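Local structure of uncharacterized protein MJ0690 (Methanocaldococcus jannaschii, 3K32) at residues 103-108 against 130-135. The protein is of unknown function but is predicted to be a subunit of a tRNA methyltransferase, with a HUP-type fold that suggests nucleotide binding. Sequence-based numbering, arbitrary orientation.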
loop_
_atom_site.group_PDB
_atom_site.type_symbol
_atom_site.label_atom_id
_atom_site.label_comp_id
_atom_site.label_asym_id
_atom_site.label_seq_id
_atom_site.Cartn_x
_atom_site.Cartn_y
_atom_site.Cartn_z
ATOM N N SER B 103 -5.499 18.098 6.052
ATOM C CA SER B 103 -5.658 17.028 7.018
ATOM C C SER B 103 -5.615 15.641 6.380
ATOM O O SER B 103 -5.533 14.656 7.098
ATOM C CB SER B 103 -6.943 17.217 7.805
ATOM O OG SER B 103 -8.039 17.291 6.913
ATOM N N ILE B 104 -5.675 15.562 5.048
ATOM C CA ILE B 104 -5.503 14.282 4.358
ATOM C C ILE B 104 -4.430 14.327 3.266
ATOM O O ILE B 104 -4.663 14.806 2.166
ATOM C CB ILE B 104 -6.808 13.735 3.779
ATOM C CG1 ILE B 104 -7.899 13.730 4.851
ATOM C CG2 ILE B 104 -6.584 12.334 3.233
ATOM C CD1 ILE B 104 -9.128 12.939 4.466
ATOM N N LEU B 105 -3.253 13.803 3.595
ATOM C CA LEU B 105 -2.080 13.903 2.745
ATOM C C LEU B 105 -1.751 12.560 2.166
ATOM O O LEU B 105 -1.727 11.559 2.882
ATOM C CB LEU B 105 -0.880 14.378 3.555
ATOM C CG LEU B 105 -0.421 15.816 3.347
ATOM C CD1 LEU B 105 -1.570 16.645 2.814
ATOM C CD2 LEU B 105 0.091 16.384 4.656
ATOM N N ALA B 106 -1.483 12.543 0.867
ATOM C CA ALA B 106 -1.073 11.327 0.187
ATOM C C ALA B 106 0.195 11.587 -0.618
ATOM O O ALA B 106 0.451 12.731 -1.019
ATOM C CB ALA B 106 -2.184 10.827 -0.722
ATOM N N ASP B 107 0.978 10.531 -0.861
ATOM C CA ASP B 107 2.110 10.640 -1.772
ATOM C C ASP B 107 2.311 9.338 -2.534
ATOM O O ASP B 107 1.470 8.450 -2.469
ATOM C CB ASP B 107 3.377 11.041 -1.025
ATOM C CG ASP B 107 3.896 9.933 -0.116
ATOM O OD1 ASP B 107 3.573 8.752 -0.367
ATOM O OD2 ASP B 107 4.629 10.249 0.849
ATOM N N GLY B 108 3.439 9.226 -3.236
ATOM C CA GLY B 108 3.677 8.138 -4.176
ATOM C C GLY B 108 4.743 7.154 -3.742
ATOM O O GLY B 108 5.313 6.422 -4.564
ATOM N N LYS B 130 -0.175 16.075 14.199
ATOM C CA LYS B 130 -0.769 17.024 13.273
ATOM C C LYS B 130 -2.253 16.761 13.117
ATOM O O LYS B 130 -2.950 17.502 12.436
ATOM C CB LYS B 130 -0.078 16.929 11.915
ATOM C CG LYS B 130 1.419 17.124 11.989
ATOM C CD LYS B 130 1.789 18.570 12.172
ATOM C CE LYS B 130 3.293 18.784 11.945
ATOM N NZ LYS B 130 3.711 20.198 12.162
ATOM N N ASN B 131 -2.732 15.710 13.771
ATOM C CA ASN B 131 -4.117 15.292 13.634
ATOM C C ASN B 131 -4.489 15.128 12.186
ATOM O O ASN B 131 -5.414 15.760 11.693
ATOM C CB ASN B 131 -5.068 16.293 14.260
ATOM C CG ASN B 131 -6.483 15.823 14.193
ATOM O OD1 ASN B 131 -6.729 14.634 14.144
ATOM N ND2 ASN B 131 -7.418 16.745 14.163
ATOM N N ILE B 132 -3.762 14.254 11.514
ATOM C CA ILE B 132 -3.835 14.158 10.076
ATOM C C ILE B 132 -3.870 12.701 9.612
ATOM O O ILE B 132 -3.476 11.784 10.356
ATOM C CB ILE B 132 -2.633 14.922 9.483
ATOM C CG1 ILE B 132 -3.103 16.208 8.819
ATOM C CG2 ILE B 132 -1.798 14.061 8.564
ATOM C CD1 ILE B 132 -2.049 16.780 7.946
ATOM N N GLN B 133 -4.390 12.491 8.408
ATOM C CA GLN B 133 -4.347 11.180 7.770
ATOM C C GLN B 133 -3.284 11.217 6.697
ATOM O O GLN B 133 -3.292 12.099 5.844
ATOM C CB GLN B 133 -5.687 10.805 7.134
ATOM C CG GLN B 133 -6.704 10.205 8.083
ATOM C CD GLN B 133 -7.984 9.816 7.367
ATOM O OE1 GLN B 133 -8.996 10.499 7.466
ATOM N NE2 GLN B 133 -7.939 8.722 6.630
ATOM N N TYR B 134 -2.371 10.257 6.762
ATOM C CA TYR B 134 -1.330 10.046 5.762
ATOM C C TYR B 134 -1.597 8.720 5.014
ATOM O O TYR B 134 -1.707 7.655 5.634
ATOM C CB TYR B 134 0.020 9.994 6.471
ATOM C CG TYR B 134 1.220 9.806 5.562
ATOM C CD1 TYR B 134 1.493 10.708 4.531
ATOM C CD2 TYR B 134 2.107 8.757 5.764
ATOM C CE1 TYR B 134 2.598 10.546 3.722
ATOM C CE2 TYR B 134 3.222 8.588 4.943
ATOM C CZ TYR B 134 3.458 9.487 3.936
ATOM O OH TYR B 134 4.540 9.309 3.130
ATOM N N ILE B 135 -1.709 8.795 3.689
ATOM C CA ILE B 135 -2.097 7.647 2.867
ATOM C C ILE B 135 -1.083 7.322 1.782
ATOM O O ILE B 135 -0.750 8.173 0.979
ATOM C CB ILE B 135 -3.434 7.887 2.165
ATOM C CG1 ILE B 135 -4.537 8.149 3.200
ATOM C CG2 ILE B 135 -3.743 6.699 1.228
ATOM C CD1 ILE B 135 -5.825 8.671 2.613
#
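L105 sits between two residues of the neighbouring parallel strand: its N donates to Q133 O (2.8 Å) and its O accepts from I135 N (2.9 Å). Q133 N to S103 O, nearly straight at 177°, starts the pairing; D107 N to I135 O ends it with a weak bond. The tightly packed face carries L105 and Y134 and lies under helix 84-98, where L105 CD2 meets I132 CD1 at 3.9 Å. With CG anti to the backbone N (chi1 -179°), the Y134 ring runs out along this face and its OH reaches D107 OD2 at 2.5 Å, donating to it. The carboxylate stands almost perpendicular to the ring (89°) and OD2 lies at the ring edge; H91 NE2 also hydrogen-bonds OD2, while T109 N hydrogen-bonds OD1. A phenylalanine in place of Y134 removes the hydroxyl, and the D107 carboxylate, then held by H91 and T109, would probably be freer to turn. The looser part is the N-terminal end, with S103 and N131 exposed and I104 beside Q133, whose NE2 hydrogen-bonds T145 OG1 of the second subunit; the same face closes up at A106 and I135 against helix 17-28. Strand 104-106, helix 120-130 and strand 133-135 form a beta-alpha-beta crossover at one edge of the 3-2-1-4-5 parallel sheet, as in HUP-type Rossmann-like folds.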